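Local coordinates for L-asparaginase I (Vibrio cholerae, PDB 2OCD), which probably catalyses the hydrolysis of L-asparagine to L-aspartate and ammonium, working as a homotetramer of the asparaginase 1 family, at residues F85-G90 with V112-S117; G116-L121 with L149-R154; P207-P212 with L313-L318; L307-Y312 with A325-V330. All blocks are in the same frame, centred on the assembly; numbering follows the deposited sequence.

Overall arrangement
Along the chain, interactions 1 and 2 come first, the second starting on the stretch where the first ends, followed by interactions 3 and 4, whose segments alternate. The first two lie in the N-terminal family region. Their centres are 9 Å apart, they share Gly116 and Ser117, and strands 112-115 and 147-151 are neighbours in one mixed sheet, so together they build sheet and loop beside the predicted active site. Interactions 3 and 4 both use helix 303-315 and stand 10 Å apart between centres, away from that site. Interactions 1 and 4 lie on opposite sides of the chain's centre, about 12 Å apart at their nearest atoms, which reflects the two-domain build of the subunit.

Interaction 1: residues F85-G90 with V112-S117; sequences FVILHG and VIVTGS
The rings of Phe85 and His89 meet the facing strand obliquely, Phe85 through CG2 of Val112 and His89 through CG1 of Val114, so neither forms a stack here. CB of His89 lies 4.0 Å from CG1 of Val114, and NE2 of His89 is hydrogen-bonded to Thr97. Between the rings, strands 85-88 and 112-115 run parallel, with an angle of 21° between their directions. The ladder alternates in the usual parallel way: Ile113 N donates to Phe85 O, Ile87 N to Ile113 O at 2.8 Å, and Thr115 N to Ile87 O at 2.9 Å. It frays at the end, where the bond from His89 N to Thr115 O is weak and bent to 126°. Phe85, Ile87, Val112 and Val114 share one face of the sheet, and CD1 of Ile87 crosses to CG1 of Val112 at 3.4 Å. The other face carries Val86, Leu88, Ile113 and Thr115. There CG2 of Thr115 meets two methyls, CD2 of Leu88 at 3.5 Å and CG1 of Val86 at 3.8 Å. Thr115 places OG1 opposite its own backbone N (chi1 -167°), and this hydroxyl bonds to Phe150 O on the next strand, leaving the methyl for the apolar side. The two are inner neighbours in the parallel part of the mixed sheet of the N-terminal domain, and His89 touches Ser60, a predicted substrate-binding residue. Helix 94-104 packs on Ile87 and Val114, helix 127-141 on Val86 and Thr115, while strand 5-12 flanks 85-88 on the side away from 112-115.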
loop_
_atom_site.group_PDB
_atom_site.type_symbol
_atom_site.label_atom_id
_atom_site.label_comp_id
_atom_site.label_asym_id
_atom_site.label_seq_id
_atom_site.Cartn_x
_atom_site.Cartn_y
_atom_site.Cartn_z
ATOM N N PHE B 85 20.438 -18.154 17.836
ATOM C CA PHE B 85 20.437 -19.213 16.829
ATOM C C PHE B 85 19.704 -18.785 15.614
ATOM O O PHE B 85 18.626 -18.229 15.749
ATOM C CB PHE B 85 19.757 -20.434 17.412
ATOM C CG PHE B 85 20.352 -20.849 18.721
ATOM C CD1 PHE B 85 21.424 -21.711 18.753
ATOM C CD2 PHE B 85 19.879 -20.313 19.913
ATOM C CE1 PHE B 85 21.979 -22.051 19.910
ATOM C CE2 PHE B 85 20.451 -20.639 21.075
ATOM C CZ PHE B 85 21.511 -21.515 21.081
ATOM N N VAL B 86 20.287 -19.046 14.443
ATOM C CA VAL B 86 19.653 -18.849 13.140
ATOM C C VAL B 86 19.577 -20.156 12.399
ATOM O O VAL B 86 20.581 -20.801 12.179
ATOM C CB VAL B 86 20.456 -17.883 12.233
ATOM C CG1 VAL B 86 19.798 -17.760 10.817
ATOM C CG2 VAL B 86 20.560 -16.512 12.887
ATOM N N ILE B 87 18.378 -20.531 11.974
ATOM C CA ILE B 87 18.176 -21.784 11.283
ATOM C C ILE B 87 17.915 -21.431 9.825
ATOM O O ILE B 87 16.866 -20.851 9.491
ATOM C CB ILE B 87 16.987 -22.560 11.894
ATOM C CG1 ILE B 87 17.327 -23.062 13.299
ATOM C CG2 ILE B 87 16.576 -23.757 11.039
ATOM C CD1 ILE B 87 16.075 -23.267 14.225
ATOM N N LEU B 88 18.876 -21.775 8.966
ATOM C CA LEU B 88 18.688 -21.710 7.494
ATOM C C LEU B 88 17.962 -22.926 7.002
ATOM O O LEU B 88 18.269 -24.016 7.373
ATOM C CB LEU B 88 20.013 -21.572 6.731
ATOM C CG LEU B 88 20.819 -20.333 7.111
ATOM C CD1 LEU B 88 22.122 -20.277 6.252
ATOM C CD2 LEU B 88 19.882 -19.015 7.008
ATOM N N HIS B 89 16.998 -22.698 6.137
ATOM C CA HIS B 89 15.905 -23.636 5.852
ATOM C C HIS B 89 15.341 -23.297 4.468
ATOM O O HIS B 89 15.374 -22.171 4.059
ATOM C CB HIS B 89 14.832 -23.441 6.920
ATOM C CG HIS B 89 13.802 -24.523 6.970
ATOM N ND1 HIS B 89 12.917 -24.768 5.939
ATOM C CD2 HIS B 89 13.487 -25.400 7.953
ATOM C CE1 HIS B 89 12.109 -25.752 6.286
ATOM N NE2 HIS B 89 12.430 -26.144 7.506
ATOM N N GLY B 90 14.869 -24.283 3.725
ATOM C CA GLY B 90 14.175 -24.014 2.499
ATOM C C GLY B 90 12.802 -23.433 2.807
ATOM O O GLY B 90 12.211 -23.750 3.842
ATOM N N VAL B 112 15.620 -17.596 18.431
ATOM C CA VAL B 112 15.725 -18.575 17.353
ATOM C C VAL B 112 14.981 -18.001 16.163
ATOM O O VAL B 112 13.792 -17.785 16.212
ATOM C CB VAL B 112 15.148 -19.943 17.732
ATOM C CG1 VAL B 112 15.575 -20.967 16.719
ATOM C CG2 VAL B 112 15.597 -20.349 19.091
ATOM N N ILE B 113 15.751 -17.709 15.115
ATOM C CA ILE B 113 15.294 -17.075 13.915
ATOM C C ILE B 113 15.508 -18.034 12.757
ATOM O O ILE B 113 16.644 -18.372 12.409
ATOM C CB ILE B 113 16.103 -15.816 13.625
ATOM C CG1 ILE B 113 16.147 -14.870 14.825
ATOM C CG2 ILE B 113 15.484 -15.064 12.487
ATOM C CD1 ILE B 113 16.750 -13.453 14.456
ATOM N N VAL B 114 14.411 -18.458 12.150
ATOM C CA VAL B 114 14.423 -19.264 10.926
ATOM C C VAL B 114 14.426 -18.321 9.707
ATOM O O VAL B 114 13.634 -17.388 9.632
ATOM C CB VAL B 114 13.178 -20.167 10.867
ATOM C CG1 VAL B 114 13.170 -21.040 9.598
ATOM C CG2 VAL B 114 13.077 -20.983 12.160
ATOM N N THR B 115 15.341 -18.543 8.774
ATOM C CA THR B 115 15.359 -17.740 7.563
ATOM C C THR B 115 15.885 -18.519 6.377
ATOM O O THR B 115 16.212 -19.705 6.471
ATOM C CB THR B 115 16.126 -16.401 7.793
ATOM O OG1 THR B 115 15.874 -15.490 6.707
ATOM C CG2 THR B 115 17.564 -16.599 7.930
ATOM N N GLY B 116 15.941 -17.845 5.246
ATOM C CA GLY B 116 16.324 -18.472 3.981
ATOM C C GLY B 116 16.328 -17.430 2.886
ATOM O O GLY B 116 16.379 -16.211 3.147
ATOM N N SER B 117 16.268 -17.902 1.649
ATOM C CA SER B 117 16.199 -17.030 0.515
ATOM C C SER B 117 15.653 -17.755 -0.725
ATOM O O SER B 117 15.640 -18.966 -0.795
ATOM C CB SER B 117 17.587 -16.447 0.244
ATOM O OG SER B 117 18.418 -17.389 -0.432
#

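Interaction 2: residues G116-L121 with L149-R154; sequences GSQIPL and LFFNNR
Phe151 reaches the backbone of Gly116 and Ser117 with the far end of its ring, and its side chain can be followed outward from CB. CB itself stays back from the loop, and chi1 of -136°, off the usual staggered values, carries the ring across to it. CD1 comes first, 3.9 Å from Gly116 O. Next along the ring, CE1 lies 3.4 Å from the same oxygen and 3.5 Å from Gly116 C. CZ, at the tip, is 3.9 Å from Ser117 CA and 4.1 Å from Gln118 N. Ser117 N sits at the ring edge, near its plane, whereas Gly116 O and Gln118 N approach obliquely. The contact is thus van der Waals packing of an aromatic ring on a peptide backbone. Within the loop, Ser117 OG donates to Ile119 O at 2.6 Å, and Asp127 receives the backbone N atoms of Gln118 and Ile119. Phe151 opens a type I' turn ending at Arg154, the tight reversal of a beta hairpin. Its ring also touches Thr91, a predicted catalytic residue, and meets Phe172 edge-to-face. The loop leads from strand 112-115 into helix 127-141, and Met94 of helix 94-104 packs against the ring of Phe151.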
loop_
_atom_site.group_PDB
_atom_site.type_symbol
_atom_site.label_atom_id
_atom_site.label_comp_id
_atom_site.label_asym_id
_atom_site.label_seq_id
_atom_site.Cartn_x
_atom_site.Cartn_y
_atom_site.Cartn_z
ATOM N N GLY B 116 15.941 -17.845 5.246
ATOM C CA GLY B 116 16.324 -18.472 3.981
ATOM C C GLY B 116 16.328 -17.430 2.886
ATOM O O GLY B 116 16.379 -16.211 3.147
ATOM N N SER B 117 16.268 -17.902 1.649
ATOM C CA SER B 117 16.199 -17.030 0.515
ATOM C C SER B 117 15.653 -17.755 -0.725
ATOM O O SER B 117 15.640 -18.966 -0.795
ATOM C CB SER B 117 17.587 -16.447 0.244
ATOM O OG SER B 117 18.418 -17.389 -0.432
ATOM N N GLN B 118 15.157 -16.970 -1.678
ATOM C CA GLN B 118 14.698 -17.493 -2.955
ATOM C C GLN B 118 15.885 -17.787 -3.821
ATOM O O GLN B 118 15.846 -18.702 -4.603
ATOM C CB GLN B 118 13.848 -16.463 -3.718
ATOM C CG GLN B 118 12.525 -16.141 -3.094
ATOM C CD GLN B 118 11.758 -15.042 -3.871
ATOM O OE1 GLN B 118 11.209 -14.090 -3.264
ATOM N NE2 GLN B 118 11.725 -15.166 -5.217
ATOM N N ILE B 119 16.906 -16.951 -3.732
ATOM C CA ILE B 119 18.038 -17.014 -4.650
ATOM C C ILE B 119 19.275 -17.488 -3.870
ATOM O O ILE B 119 19.556 -16.990 -2.781
ATOM C CB ILE B 119 18.326 -15.605 -5.262
ATOM C CG1 ILE B 119 17.097 -15.014 -5.985
ATOM C CG2 ILE B 119 19.456 -15.657 -6.210
ATOM C CD1 ILE B 119 16.605 -15.825 -7.154
ATOM N N PRO B 120 20.051 -18.425 -4.421
ATOM C CA PRO B 120 21.225 -18.764 -3.625
ATOM C C PRO B 120 22.114 -17.558 -3.357
ATOM O O PRO B 120 22.187 -16.690 -4.189
ATOM C CB PRO B 120 21.975 -19.769 -4.488
ATOM C CG PRO B 120 21.034 -20.171 -5.540
ATOM C CD PRO B 120 19.978 -19.150 -5.690
ATOM N N LEU B 121 22.787 -17.535 -2.216
ATOM C CA LEU B 121 23.783 -16.497 -1.856
ATOM C C LEU B 121 24.817 -16.255 -2.961
ATOM O O LEU B 121 25.179 -15.101 -3.262
ATOM C CB LEU B 121 24.521 -16.864 -0.540
ATOM C CG LEU B 121 25.276 -15.786 0.275
ATOM C CD1 LEU B 121 24.363 -14.591 0.801
ATOM C CD2 LEU B 121 26.023 -16.458 1.432
ATOM N N LEU B 149 10.678 -15.710 12.373
ATOM C CA LEU B 149 10.860 -16.039 10.939
ATOM C C LEU B 149 11.182 -14.758 10.218
ATOM O O LEU B 149 10.406 -13.793 10.268
ATOM C CB LEU B 149 9.611 -16.723 10.354
ATOM C CG LEU B 149 9.628 -17.308 8.925
ATOM C CD1 LEU B 149 8.616 -18.470 8.695
ATOM C CD2 LEU B 149 9.363 -16.292 7.852
ATOM N N PHE B 150 12.337 -14.720 9.581
ATOM C CA PHE B 150 12.747 -13.506 8.950
ATOM C C PHE B 150 12.697 -13.642 7.419
ATOM O O PHE B 150 13.326 -14.562 6.848
ATOM C CB PHE B 150 14.122 -13.123 9.468
ATOM C CG PHE B 150 14.584 -11.795 9.003
ATOM C CD1 PHE B 150 13.966 -10.636 9.446
ATOM C CD2 PHE B 150 15.632 -11.678 8.157
ATOM C CE1 PHE B 150 14.382 -9.375 9.006
ATOM C CE2 PHE B 150 16.036 -10.420 7.730
ATOM C CZ PHE B 150 15.405 -9.289 8.147
ATOM N N PHE B 151 11.911 -12.765 6.779
ATOM C CA PHE B 151 11.806 -12.714 5.320
ATOM C C PHE B 151 11.175 -11.391 4.889
ATOM O O PHE B 151 10.437 -10.768 5.678
ATOM C CB PHE B 151 10.981 -13.891 4.792
ATOM C CG PHE B 151 11.563 -14.576 3.561
ATOM C CD1 PHE B 151 12.564 -15.525 3.690
ATOM C CD2 PHE B 151 11.051 -14.315 2.292
ATOM C CE1 PHE B 151 13.070 -16.191 2.563
ATOM C CE2 PHE B 151 11.520 -14.968 1.149
ATOM C CZ PHE B 151 12.527 -15.913 1.277
ATOM N N ASN B 152 11.454 -10.973 3.653
ATOM C CA ASN B 152 10.932 -9.708 3.133
ATOM C C ASN B 152 11.177 -8.580 4.148
ATOM O O ASN B 152 10.271 -7.854 4.469
ATOM C CB ASN B 152 9.409 -9.804 2.829
ATOM C CG ASN B 152 9.000 -11.122 2.089
ATOM O OD1 ASN B 152 8.503 -12.086 2.713
ATOM N ND2 ASN B 152 9.199 -11.157 0.769
ATOM N N ASN B 153 12.364 -8.498 4.746
ATOM C CA ASN B 153 12.702 -7.411 5.678
ATOM C C ASN B 153 11.849 -7.287 6.942
ATOM O O ASN B 153 11.814 -6.241 7.606
ATOM C CB ASN B 153 12.706 -6.065 4.963
ATOM C CG ASN B 153 13.640 -6.038 3.800
ATOM O OD1 ASN B 153 14.802 -6.434 3.904
ATOM N ND2 ASN B 153 13.141 -5.582 2.666
ATOM N N ARG B 154 11.185 -8.357 7.313
ATOM C CA ARG B 154 10.373 -8.317 8.527
ATOM C C ARG B 154 10.520 -9.592 9.354
ATOM O O ARG B 154 10.773 -10.666 8.815
ATOM C CB ARG B 154 8.934 -8.020 8.186
ATOM C CG ARG B 154 8.144 -9.156 7.591
ATOM C CD ARG B 154 6.690 -8.715 7.231
ATOM N NE ARG B 154 6.680 -8.016 5.936
ATOM C CZ ARG B 154 6.448 -8.579 4.743
ATOM N NH1 ARG B 154 6.138 -9.855 4.622
ATOM N NH2 ARG B 154 6.525 -7.839 3.663
#

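Interaction 3: residues P207-P212 with L313-L318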
loop_
_atom_site.group_PDB
_atom_site.type_symbol
_atom_site.label_atom_id
_atom_site.label_comp_id
_atom_site.label_asym_id
_atom_site.label_seq_id
_atom_site.Cartn_x
_atom_site.Cartn_y
_atom_site.Cartn_z
ATOM N N PRO B 207 9.433 -33.615 23.109
ATOM C CA PRO B 207 9.438 -34.437 21.896
ATOM C C PRO B 207 8.225 -34.270 21.009
ATOM O O PRO B 207 7.156 -33.830 21.464
ATOM C CB PRO B 207 9.415 -35.858 22.426
ATOM C CG PRO B 207 8.670 -35.752 23.676
ATOM C CD PRO B 207 9.113 -34.420 24.296
ATOM N N ILE B 208 8.410 -34.651 19.745
ATOM C CA ILE B 208 7.368 -34.592 18.729
ATOM C C ILE B 208 7.560 -35.763 17.769
ATOM O O ILE B 208 8.707 -36.104 17.414
ATOM C CB ILE B 208 7.471 -33.275 17.992
ATOM C CG1 ILE B 208 6.169 -32.901 17.281
ATOM C CG2 ILE B 208 8.694 -33.311 17.090
ATOM C CD1 ILE B 208 5.891 -31.281 17.314
ATOM N N THR B 209 6.430 -36.393 17.425
ATOM C CA THR B 209 6.341 -37.529 16.512
ATOM C C THR B 209 5.091 -37.352 15.617
ATOM O O THR B 209 4.134 -36.690 16.048
ATOM C CB THR B 209 6.089 -38.838 17.259
ATOM O OG1 THR B 209 4.820 -38.732 17.885
ATOM C CG2 THR B 209 7.151 -39.154 18.314
ATOM N N PRO B 210 5.071 -38.004 14.414
ATOM C CA PRO B 210 4.018 -37.840 13.419
ATOM C C PRO B 210 2.687 -38.270 13.943
ATOM O O PRO B 210 2.617 -39.230 14.675
ATOM C CB PRO B 210 4.430 -38.798 12.294
ATOM C CG PRO B 210 5.897 -39.028 12.482
ATOM C CD PRO B 210 6.074 -38.992 13.961
ATOM N N GLN B 211 1.638 -37.588 13.534
ATOM C CA GLN B 211 0.309 -37.877 14.008
ATOM C C GLN B 211 -0.585 -37.886 12.808
ATOM O O GLN B 211 -0.433 -37.037 11.930
ATOM C CB GLN B 211 -0.194 -36.804 14.971
ATOM C CG GLN B 211 0.670 -36.606 16.202
ATOM C CD GLN B 211 0.597 -37.778 17.175
ATOM O OE1 GLN B 211 -0.434 -38.496 17.244
ATOM N NE2 GLN B 211 1.689 -38.002 17.912
ATOM N N PRO B 212 -1.521 -38.850 12.764
ATOM C CA PRO B 212 -2.466 -38.960 11.680
ATOM C C PRO B 212 -3.562 -37.904 11.835
ATOM O O PRO B 212 -4.626 -38.191 12.347
ATOM C CB PRO B 212 -2.993 -40.389 11.834
ATOM C CG PRO B 212 -2.916 -40.645 13.316
ATOM C CD PRO B 212 -1.707 -39.922 13.768
ATOM N N LEU B 313 1.002 -31.497 21.336
ATOM C CA LEU B 313 0.171 -32.034 22.417
ATOM C C LEU B 313 -0.151 -33.523 22.294
ATOM O O LEU B 313 -0.105 -34.282 23.291
ATOM C CB LEU B 313 -1.153 -31.277 22.519
ATOM C CG LEU B 313 -1.067 -29.827 22.992
ATOM C CD1 LEU B 313 -2.364 -29.170 22.589
ATOM C CD2 LEU B 313 -0.789 -29.671 24.537
ATOM N N LEU B 314 -0.485 -33.956 21.088
ATOM C CA LEU B 314 -0.817 -35.353 20.900
ATOM C C LEU B 314 0.428 -36.228 21.098
ATOM O O LEU B 314 0.285 -37.451 21.249
ATOM C CB LEU B 314 -1.420 -35.585 19.507
ATOM C CG LEU B 314 -2.855 -35.088 19.304
ATOM C CD1 LEU B 314 -3.138 -34.862 17.803
ATOM C CD2 LEU B 314 -3.902 -36.063 19.915
ATOM N N SER B 315 1.632 -35.619 21.080
ATOM C CA SER B 315 2.927 -36.369 21.208
ATOM C C SER B 315 3.398 -36.477 22.641
ATOM O O SER B 315 4.273 -37.238 22.938
ATOM C CB SER B 315 4.076 -35.713 20.394
ATOM O OG SER B 315 3.943 -35.854 18.980
ATOM N N GLN B 316 2.863 -35.669 23.523
ATOM C CA GLN B 316 3.092 -35.864 24.948
ATOM C C GLN B 316 2.124 -36.928 25.361
ATOM O O GLN B 316 1.275 -37.327 24.575
ATOM C CB GLN B 316 2.888 -34.552 25.719
ATOM C CG GLN B 316 4.204 -33.701 25.728
ATOM C CD GLN B 316 4.430 -32.963 24.446
ATOM O OE1 GLN B 316 5.455 -33.117 23.736
ATOM N NE2 GLN B 316 3.447 -32.129 24.123
ATOM N N ASN B 317 2.213 -37.443 26.555
ATOM C CA ASN B 317 1.267 -38.512 26.884
ATOM C C ASN B 317 0.170 -37.982 27.784
ATOM O O ASN B 317 0.004 -38.392 28.944
ATOM C CB ASN B 317 1.969 -39.796 27.369
ATOM C CG ASN B 317 2.517 -40.625 26.180
ATOM O OD1 ASN B 317 3.644 -40.386 25.687
ATOM N ND2 ASN B 317 1.693 -41.556 25.679
ATOM N N LEU B 318 -0.590 -37.081 27.158
ATOM C CA LEU B 318 -1.695 -36.383 27.738
ATOM C C LEU B 318 -3.011 -37.114 27.424
ATOM O O LEU B 318 -3.109 -37.858 26.451
ATOM C CB LEU B 318 -1.755 -34.978 27.151
ATOM C CG LEU B 318 -0.530 -34.118 27.390
ATOM C CD1 LEU B 318 -0.608 -32.768 26.673
ATOM C CD2 LEU B 318 -0.352 -33.959 28.890
#
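The C-terminal end of helix 303-315 meets the connection that leads into strand 213-217, the first strand of the parallel sheet of the C-terminal domain. Ser315, at this end, is the hub. Its OG accepts Thr209 N at 3.0 Å in a nearly straight bond (163°), the hydroxyl of Thr209 through OG1 at 3.2 Å, and NE2 of Gln211 at 3.3 Å, the amide nitrogen approaching with Ser315 OG 22° out of the amide plane. The same OG is hydrogen-bonded to His311 O one turn back in the helix, so a single hydroxyl ties the loop to the helix end. Gln211 is bent at its second torsion (chi2 -70°), which folds the amide back over the helix: its CD rests 3.8 Å from Leu314 CB, while OE1 bonds to Asn236. Further out, Pro207 O and Gln316 OE1 come within 2.9 Å; the placement of this amide is doubtful, since turning it over would bring its NH2 toward Pro207 O. Pro207 packs on Gln69 of helix 65-78, and Ile208 on Trp68 of that helix, placing the loop between the two domains. A serine hydroxyl commonly bonds to a carbonyl one turn earlier in a helix; here it also joins the interdomain connection to the last turn of helix 303-315 in the C-terminal alpha/beta domain.

Interaction 4: residues L307-Y312 with A325-V330; sequences LAKLHY and AKMQQV
Lys309 stretches along Met327, a selenomethionine, to the backbone oxygens of Met327 and Gln329. Its side chain is fully extended: CG stands opposite the backbone N (chi1 -171°) and the later torsions all lie near 180°, which carries NZ to the carbonyls at the C-terminal end of helix 320-327. There NZ donates to Met327 O at 2.8 Å, from above the carbonyl plane and 59° out of it, and to Gln329 O, tilted from the plane of the Gln329 carbonyl; the 2.5 Å between NZ and Gln329 O is unusually short and to be taken with caution. A salt bridge to Glu334 gives the ammonium a third partner, so the positive charge is met by two carbonyls and a carboxylate, which would be expected to favour the protonated form. Such a lysine, lying across the C-terminal end of a helix, would also be expected to feel the negative end of the helix dipole. The helices are consecutive in the C-terminal alpha/beta domain, and 303-315 packs on its parallel sheet through Leu310, which rests on Ile213 of strand 213-217 and on Ala237 and Ile239 of strand 237-242. Met327 is bent at both chi2 (-65°) and chi3, which curls its SE back beside the aliphatic part of Lys309, 3.9 Å from CG; the two chains slide past each other in opposite directions. The same curl sets CE against Leu310 CG at 3.5 Å, and here the side chains cross at about a right angle, with SE also 3.9 Å from Leu310 CD2. Within 325-330, Lys326 NZ bonds to Gln329 OE1, while Phe103 of helix 94-104 packs on Lys309 from the N-terminal domain.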
loop_
_atom_site.group_PDB
_atom_site.type_symbol
_atom_site.label_atom_id
_atom_site.label_comp_id
_atom_site.label_asym_id
_atom_site.label_seq_id
_atom_site.Cartn_x
_atom_site.Cartn_y
_atom_site.Cartn_z
ATOM N N LEU B 307 -1.414 -27.455 13.026
ATOM C CA LEU B 307 -0.868 -28.776 12.783
ATOM C C LEU B 307 0.253 -28.976 13.742
ATOM O O LEU B 307 0.392 -30.078 14.336
ATOM C CB LEU B 307 -0.420 -28.910 11.332
ATOM C CG LEU B 307 -1.634 -29.533 10.637
ATOM C CD1 LEU B 307 -1.947 -28.996 9.208
ATOM C CD2 LEU B 307 -1.462 -31.056 10.707
ATOM N N ALA B 308 0.997 -27.886 13.951
ATOM C CA ALA B 308 2.080 -27.890 14.893
ATOM C C ALA B 308 1.662 -28.203 16.319
ATOM O O ALA B 308 2.366 -28.965 16.997
ATOM C CB ALA B 308 2.741 -26.589 14.871
ATOM N N LYS B 309 0.569 -27.555 16.776
ATOM C CA LYS B 309 0.213 -27.479 18.194
ATOM C C LYS B 309 -0.386 -28.820 18.526
ATOM O O LYS B 309 -0.099 -29.403 19.588
ATOM C CB LYS B 309 -0.753 -26.318 18.472
ATOM C CG LYS B 309 -1.036 -25.985 19.976
ATOM C CD LYS B 309 -2.025 -24.824 20.136
ATOM C CE LYS B 309 -2.333 -24.389 21.574
ATOM N NZ LYS B 309 -3.387 -23.242 21.641
ATOM N N LEU B 310 -1.188 -29.336 17.592
ATOM C CA LEU B 310 -1.718 -30.695 17.716
ATOM C C LEU B 310 -0.587 -31.750 17.800
ATOM O O LEU B 310 -0.679 -32.706 18.600
ATOM C CB LEU B 310 -2.700 -31.015 16.576
ATOM C CG LEU B 310 -4.176 -30.546 16.706
ATOM C CD1 LEU B 310 -4.902 -30.545 15.363
ATOM C CD2 LEU B 310 -5.021 -31.340 17.742
ATOM N N HIS B 311 0.491 -31.575 17.025
ATOM C CA HIS B 311 1.572 -32.558 17.016
ATOM C C HIS B 311 2.359 -32.482 18.333
ATOM O O HIS B 311 2.903 -33.470 18.841
ATOM C CB HIS B 311 2.560 -32.310 15.877
ATOM C CG HIS B 311 2.239 -32.989 14.563
ATOM N ND1 HIS B 311 1.367 -32.455 13.635
ATOM C CD2 HIS B 311 2.792 -34.084 13.968
ATOM C CE1 HIS B 311 1.341 -33.234 12.560
ATOM N NE2 HIS B 311 2.193 -34.230 12.737
ATOM N N TYR B 312 2.486 -31.273 18.844
ATOM C CA TYR B 312 3.081 -31.055 20.163
ATOM C C TYR B 312 2.289 -31.828 21.186
ATOM O O TYR B 312 2.845 -32.741 21.784
ATOM C CB TYR B 312 3.102 -29.576 20.520
ATOM C CG TYR B 312 3.321 -29.301 21.968
ATOM C CD1 TYR B 312 4.451 -29.739 22.604
ATOM C CD2 TYR B 312 2.407 -28.576 22.703
ATOM C CE1 TYR B 312 4.669 -29.495 23.955
ATOM C CE2 TYR B 312 2.618 -28.321 24.063
ATOM C CZ TYR B 312 3.757 -28.785 24.678
ATOM O OH TYR B 312 3.995 -28.528 26.025
ATOM N N ALA B 325 -8.363 -29.087 26.205
ATOM C CA ALA B 325 -8.135 -27.873 27.004
ATOM C C ALA B 325 -6.922 -27.066 26.535
ATOM O O ALA B 325 -7.017 -25.863 26.325
ATOM C CB ALA B 325 -8.020 -28.210 28.488
ATOM N N LYS B 326 -5.796 -27.722 26.308
ATOM C CA LYS B 326 -4.580 -27.026 25.904
ATOM C C LYS B 326 -4.669 -26.394 24.513
ATOM O O LYS B 326 -4.110 -25.331 24.269
ATOM C CB LYS B 326 -3.404 -27.982 25.982
ATOM C CG LYS B 326 -2.415 -27.802 27.183
ATOM C CD LYS B 326 -2.976 -28.001 28.512
ATOM C CE LYS B 326 -1.929 -27.569 29.609
ATOM N NZ LYS B 326 -1.636 -26.039 29.705
HETATM N N MSE B 327 -5.360 -27.039 23.581
HETATM C CA MSE B 327 -5.542 -26.473 22.253
HETATM C C MSE B 327 -6.249 -25.106 22.340
HETATM O O MSE B 327 -6.041 -24.216 21.483
HETATM C CB MSE B 327 -6.405 -27.407 21.385
HETATM C CG MSE B 327 -5.723 -28.624 20.832
HETATM SE SE MSE B 327 -4.338 -28.034 19.602
HETATM C CE MSE B 327 -5.452 -27.564 18.083
ATOM N N GLN B 328 -7.070 -24.941 23.379
ATOM C CA GLN B 328 -7.822 -23.695 23.587
ATOM C C GLN B 328 -7.067 -22.701 24.457
ATOM O O GLN B 328 -7.596 -21.669 24.834
ATOM C CB GLN B 328 -9.186 -24.008 24.222
ATOM C CG GLN B 328 -10.118 -24.775 23.270
ATOM C CD GLN B 328 -11.404 -25.311 23.972
ATOM O OE1 GLN B 328 -11.356 -26.336 24.659
ATOM N NE2 GLN B 328 -12.551 -24.646 23.742
ATOM N N GLN B 329 -5.840 -23.010 24.811
ATOM C CA GLN B 329 -5.076 -22.104 25.632
ATOM C C GLN B 329 -3.875 -21.587 24.828
ATOM O O GLN B 329 -3.358 -22.313 23.968
ATOM C CB GLN B 329 -4.689 -22.823 26.924
ATOM C CG GLN B 329 -3.562 -22.201 27.733
ATOM C CD GLN B 329 -3.136 -23.115 28.903
ATOM O OE1 GLN B 329 -3.295 -24.354 28.852
ATOM N NE2 GLN B 329 -2.618 -22.515 29.950
ATOM N N VAL B 330 -3.516 -20.310 25.061
ATOM C CA VAL B 330 -2.466 -19.629 24.344
ATOM C C VAL B 330 -1.192 -20.139 24.928
ATOM O O VAL B 330 -0.945 -19.953 26.112
ATOM C CB VAL B 330 -2.519 -18.064 24.459
ATOM C CG1 VAL B 330 -1.377 -17.438 23.670
ATOM C CG2 VAL B 330 -3.842 -17.517 23.967
#